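Local coordinates for Kid toxin protein (Escherichia coli, PDB 1M1F) that acts as the toxin of a plasmid-maintenance toxin-antitoxin system, probably as an endoribonuclease, and kills daughter cells that lose the plasmid, at residues R3-L8 against V25-P30; L39-P44 against P77-M82. One frame throughout, in Å; residues are numbered along the deposited sequence.

Contact 1. Residues R3-L8 against V25-P30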
# COMPACT_ATOMS: atom_id res chain seq x y z
N ARG A 3 -5.86 -13.90 0.11
CA ARG A 3 -4.61 -13.53 -0.52
C ARG A 3 -4.50 -14.35 -1.80
O ARG A 3 -4.83 -15.54 -1.82
CB ARG A 3 -3.45 -13.92 0.40
CG ARG A 3 -2.10 -13.89 -0.28
CD ARG A 3 -0.98 -14.29 0.64
NE ARG A 3 -0.70 -13.23 1.60
CZ ARG A 3 -0.18 -13.41 2.80
NH1 ARG A 3 0.14 -14.63 3.20
NH2 ARG A 3 0.02 -12.37 3.59
N GLY A 4 -4.01 -13.72 -2.86
CA GLY A 4 -3.80 -14.41 -4.13
C GLY A 4 -4.95 -14.33 -5.12
O GLY A 4 -4.82 -14.78 -6.26
N GLU A 5 -6.07 -13.75 -4.71
CA GLU A 5 -7.17 -13.53 -5.63
C GLU A 5 -6.93 -12.28 -6.45
O GLU A 5 -6.38 -11.29 -5.96
CB GLU A 5 -8.50 -13.37 -4.89
CG GLU A 5 -8.96 -14.64 -4.20
CD GLU A 5 -10.19 -14.47 -3.33
OE1 GLU A 5 -10.63 -13.33 -3.10
OE2 GLU A 5 -10.72 -15.49 -2.86
N ILE A 6 -7.37 -12.33 -7.69
CA ILE A 6 -7.40 -11.19 -8.58
C ILE A 6 -8.85 -10.72 -8.64
O ILE A 6 -9.76 -11.52 -8.88
CB ILE A 6 -6.91 -11.56 -9.99
CG1 ILE A 6 -5.42 -11.90 -9.95
CG2 ILE A 6 -7.17 -10.43 -10.96
CD1 ILE A 6 -4.86 -12.34 -11.28
N TRP A 7 -9.03 -9.42 -8.36
CA TRP A 7 -10.33 -8.74 -8.40
C TRP A 7 -10.29 -7.61 -9.41
O TRP A 7 -9.28 -6.91 -9.52
CB TRP A 7 -10.70 -8.19 -7.02
CG TRP A 7 -11.06 -9.22 -6.00
CD1 TRP A 7 -10.28 -10.25 -5.57
CD2 TRP A 7 -12.29 -9.34 -5.28
NE1 TRP A 7 -10.94 -11.00 -4.63
CE2 TRP A 7 -12.18 -10.46 -4.44
CE3 TRP A 7 -13.48 -8.60 -5.26
CZ2 TRP A 7 -13.21 -10.86 -3.60
CZ3 TRP A 7 -14.50 -9.00 -4.43
CH2 TRP A 7 -14.36 -10.12 -3.60
N LEU A 8 -11.38 -7.42 -10.14
CA LEU A 8 -11.52 -6.28 -11.04
C LEU A 8 -12.15 -5.14 -10.26
O LEU A 8 -13.24 -5.29 -9.72
CB LEU A 8 -12.40 -6.66 -12.22
CG LEU A 8 -12.60 -5.55 -13.25
CD1 LEU A 8 -11.33 -5.19 -13.97
CD2 LEU A 8 -13.69 -5.94 -14.25
N VAL A 25 -6.61 -6.30 -9.80
CA VAL A 25 -5.69 -6.09 -8.69
C VAL A 25 -5.52 -7.42 -7.96
O VAL A 25 -6.42 -8.27 -7.97
CB VAL A 25 -6.14 -4.98 -7.70
CG1 VAL A 25 -6.37 -3.66 -8.42
CG2 VAL A 25 -7.36 -5.41 -6.93
N LEU A 26 -4.35 -7.62 -7.36
CA LEU A 26 -4.03 -8.84 -6.64
C LEU A 26 -4.06 -8.59 -5.14
O LEU A 26 -3.41 -7.67 -4.66
CB LEU A 26 -2.64 -9.32 -7.05
CG LEU A 26 -2.10 -10.58 -6.38
CD1 LEU A 26 -2.99 -11.78 -6.70
CD2 LEU A 26 -0.67 -10.84 -6.81
N ILE A 27 -4.81 -9.40 -4.40
CA ILE A 27 -4.91 -9.24 -2.95
C ILE A 27 -3.66 -9.76 -2.26
O ILE A 27 -3.25 -10.90 -2.46
CB ILE A 27 -6.20 -9.92 -2.41
CG1 ILE A 27 -7.44 -9.25 -3.03
CG2 ILE A 27 -6.24 -9.86 -0.88
CD1 ILE A 27 -8.80 -9.70 -2.50
N VAL A 28 -3.06 -8.90 -1.46
CA VAL A 28 -1.83 -9.20 -0.71
C VAL A 28 -2.08 -9.75 0.69
O VAL A 28 -1.35 -10.60 1.17
CB VAL A 28 -0.99 -7.90 -0.58
CG1 VAL A 28 0.23 -8.07 0.33
CG2 VAL A 28 -0.55 -7.41 -1.96
N THR A 29 -3.10 -9.22 1.36
CA THR A 29 -3.37 -9.57 2.75
C THR A 29 -4.21 -10.83 2.87
O THR A 29 -4.98 -11.16 1.97
CB THR A 29 -4.08 -8.39 3.44
OG1 THR A 29 -4.94 -7.73 2.50
CG2 THR A 29 -3.09 -7.31 3.86
N PRO A 30 -4.08 -11.53 4.00
CA PRO A 30 -4.82 -12.79 4.20
C PRO A 30 -6.28 -12.59 4.55
O PRO A 30 -6.70 -11.51 4.95
CB PRO A 30 -4.12 -13.45 5.38
CG PRO A 30 -3.34 -12.40 6.04
CD PRO A 30 -3.21 -11.21 5.14
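Arg3 makes the side-chain hydrogen bonds of this contact, both to Val28 O. Arg3 NE donates to Val28 O over 2.7 Å, nearly straight at 169° and in the plane of the guanidinium, while NH2 adds a weak bond of 3.3 Å to the same oxygen. CG lies anti to the backbone N, and the bend at chi3 (-74°) turns the head back to the carbonyl. The head also reaches the dimer interface: NH1 bonds Thr110 O and NH2, weakly, Ile108 O, both of the second subunit.

The main chains pair as antiparallel strands. Gly4 N reaches Ile27 O and Ile27 N returns to Glu5 O; further along, Trp7 and Val25 form a hydrogen-bonded pair, N to O in both directions. Between them Ile6 and Leu26 face each other as a non-hydrogen-bonded pair, where Ile6 CA approaches Val25 O to 3.1 Å in a CH...O contact. Gly4 has a positive phi, a backbone shape that suits glycine.

Apolar packing falls into two groups. On the face of Ile6 and Leu26, Ile6 CG1 meets Leu26 CD1 at 4.1 Å, and Leu26 goes on to Met98 and Val101 of helix 95-106. On the side of Trp7 and Val25, Ile27 CD1 approaches the pyrrole part of the Trp7 indole obliquely, 3.3 Å from NE1. The indole is steadied by its own strand: NE1 donates to Glu5 OE1 at 2.8 Å, the donor 27° out of the carboxylate plane, and Arg89 holds Glu5 OE2 in a salt bridge. Met82 packs on Trp7, Val25 and Ile27.

Strands 5-10 and 22-27 thus make a beta hairpin, part of the antiparallel, SH3-like sheet of the PemK/MazF toxins.

Contact 2. Residues L39-P44 against P77-M82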
# COMPACT_ATOMS: atom_id res chain seq x y z
N LEU A 39 -10.63 -3.77 4.46
CA LEU A 39 -9.70 -2.90 3.75
C LEU A 39 -8.48 -3.69 3.29
O LEU A 39 -7.38 -3.50 3.79
CB LEU A 39 -9.26 -1.73 4.64
CG LEU A 39 -10.33 -0.67 4.91
CD1 LEU A 39 -9.89 0.29 6.02
CD2 LEU A 39 -10.64 0.10 3.62
N PRO A 40 -8.65 -4.59 2.32
CA PRO A 40 -7.50 -5.36 1.84
C PRO A 40 -6.43 -4.47 1.23
O PRO A 40 -6.71 -3.40 0.70
CB PRO A 40 -8.11 -6.24 0.74
CG PRO A 40 -9.31 -5.46 0.30
CD PRO A 40 -9.88 -4.92 1.58
N VAL A 41 -5.19 -4.93 1.33
CA VAL A 41 -4.09 -4.32 0.61
C VAL A 41 -3.95 -5.09 -0.71
O VAL A 41 -3.93 -6.33 -0.73
CB VAL A 41 -2.76 -4.37 1.40
CG1 VAL A 41 -1.66 -3.72 0.59
CG2 VAL A 41 -2.94 -3.68 2.75
N VAL A 42 -3.86 -4.35 -1.81
CA VAL A 42 -3.76 -4.91 -3.15
C VAL A 42 -2.63 -4.27 -3.93
O VAL A 42 -2.15 -3.19 -3.59
CB VAL A 42 -5.10 -4.70 -3.95
CG1 VAL A 42 -6.29 -5.14 -3.13
CG2 VAL A 42 -5.26 -3.26 -4.39
N VAL A 43 -2.19 -4.96 -4.98
CA VAL A 43 -1.25 -4.39 -5.95
C VAL A 43 -1.89 -4.50 -7.34
O VAL A 43 -2.54 -5.51 -7.66
CB VAL A 43 0.14 -5.03 -5.91
CG1 VAL A 43 0.91 -4.52 -4.70
CG2 VAL A 43 0.08 -6.55 -5.91
N PRO A 44 -1.74 -3.48 -8.17
CA PRO A 44 -2.41 -3.47 -9.47
C PRO A 44 -1.71 -4.26 -10.56
O PRO A 44 -0.49 -4.43 -10.54
CB PRO A 44 -2.41 -1.99 -9.83
CG PRO A 44 -1.16 -1.46 -9.21
CD PRO A 44 -0.94 -2.26 -7.95
N PRO A 77 1.46 -0.80 -3.86
CA PRO A 77 0.41 -1.33 -2.99
C PRO A 77 -0.57 -0.23 -2.56
O PRO A 77 -0.18 0.93 -2.38
CB PRO A 77 1.20 -1.84 -1.79
CG PRO A 77 2.43 -0.99 -1.77
CD PRO A 77 2.79 -0.84 -3.21
N ARG A 78 -1.82 -0.63 -2.36
CA ARG A 78 -2.85 0.29 -1.93
C ARG A 78 -3.88 -0.43 -1.10
O ARG A 78 -4.32 -1.53 -1.45
CB ARG A 78 -3.53 0.85 -3.16
CG ARG A 78 -4.41 1.94 -2.94
CD ARG A 78 -4.64 2.72 -4.19
NE ARG A 78 -5.84 3.45 -3.99
CZ ARG A 78 -6.57 4.00 -4.93
NH1 ARG A 78 -6.19 3.96 -6.20
NH2 ARG A 78 -7.67 4.60 -4.57
N THR A 79 -4.29 0.20 -0.01
CA THR A 79 -5.36 -0.29 0.83
C THR A 79 -6.66 0.24 0.25
O THR A 79 -6.81 1.45 0.08
CB THR A 79 -5.15 0.23 2.25
OG1 THR A 79 -3.92 -0.31 2.78
CG2 THR A 79 -6.25 -0.23 3.17
N ILE A 80 -7.59 -0.65 -0.07
CA ILE A 80 -8.86 -0.21 -0.65
C ILE A 80 -10.06 -0.87 0.00
O ILE A 80 -9.99 -1.99 0.51
CB ILE A 80 -8.90 -0.44 -2.20
CG1 ILE A 80 -8.77 -1.93 -2.55
CG2 ILE A 80 -7.82 0.39 -2.90
CD1 ILE A 80 -9.08 -2.23 -4.02
N ASP A 81 -11.18 -0.15 -0.04
CA ASP A 81 -12.44 -0.70 0.43
C ASP A 81 -13.04 -1.38 -0.80
O ASP A 81 -13.71 -0.74 -1.61
CB ASP A 81 -13.33 0.42 0.94
CG ASP A 81 -14.59 -0.09 1.60
OD1 ASP A 81 -15.05 -1.20 1.24
OD2 ASP A 81 -15.17 0.57 2.48
N MET A 82 -12.75 -2.66 -0.95
CA MET A 82 -13.18 -3.42 -2.12
C MET A 82 -14.69 -3.45 -2.27
O MET A 82 -15.20 -3.32 -3.38
CB MET A 82 -12.65 -4.85 -2.04
CG MET A 82 -12.84 -5.65 -3.34
SD MET A 82 -11.69 -5.20 -4.69
CE MET A 82 -10.13 -6.15 -4.12
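Val42 N donates to Arg78 O across 2.9 Å, and Val42 O accepts Arg78 N at the same length. This hydrogen-bonded pair joins strands 41-46 and 71-79, antiparallel neighbours in the SH3-like sheet of the toxin. The next link is Ile80 N to Pro40 O, 3.0 Å long and fairly straight at 165°; proline brings no N-H to return to Ile80 O.

Side chains pack on two faces. On the face of Val42, its CG2 meets Ile80 CD1 at 4.0 Å, the two side chains crossing at about a right angle. Met82 folds back at chi2 and chi3 (75° and 80°), which brings CE to Val42 CG1, while its CB rests on Pro40 CG. Arg78 starts on this face, but its extended chain leads away to Leu11 O, which NH1 bonds.

On the face of Val41 and Thr79, the threonine meets the dimer partner. Thr79 CG2 packs on Leu39 CB at 3.7 Å, whereas OG1 touches Val41 CG2 and is hydrogen-bonded to Pro77 O of the second subunit, a bond that the partner reciprocates. At the far end Asp81 is the N-cap of helix 82-85: OD1 receives Ala84 N, OD2 receives His17 N of the second subunit, and CB lies 3.8 Å from Leu39 CD2.

From the N terminus, strand 5-10 runs out and strand 22-27 comes back, and contact 1 closes that hairpin, with 16 residues between its segments. The chain then passes through helix 31-37 into strand 41-46, and contact 2 closes a longer excursion of 32 residues, which includes strand 58-60, when strand 71-79 returns beside it. The loops follow in series, neither nested nor crossed. Strands 22-27 and 41-46 are neighbours, probably joined by Leu26 N to Val43 O and Val28 N to Val41 O, so the two contacts form one continuous run of four strands in the sheet. Both also reach the second subunit, contact 1 at the C-terminal residues of that subunit.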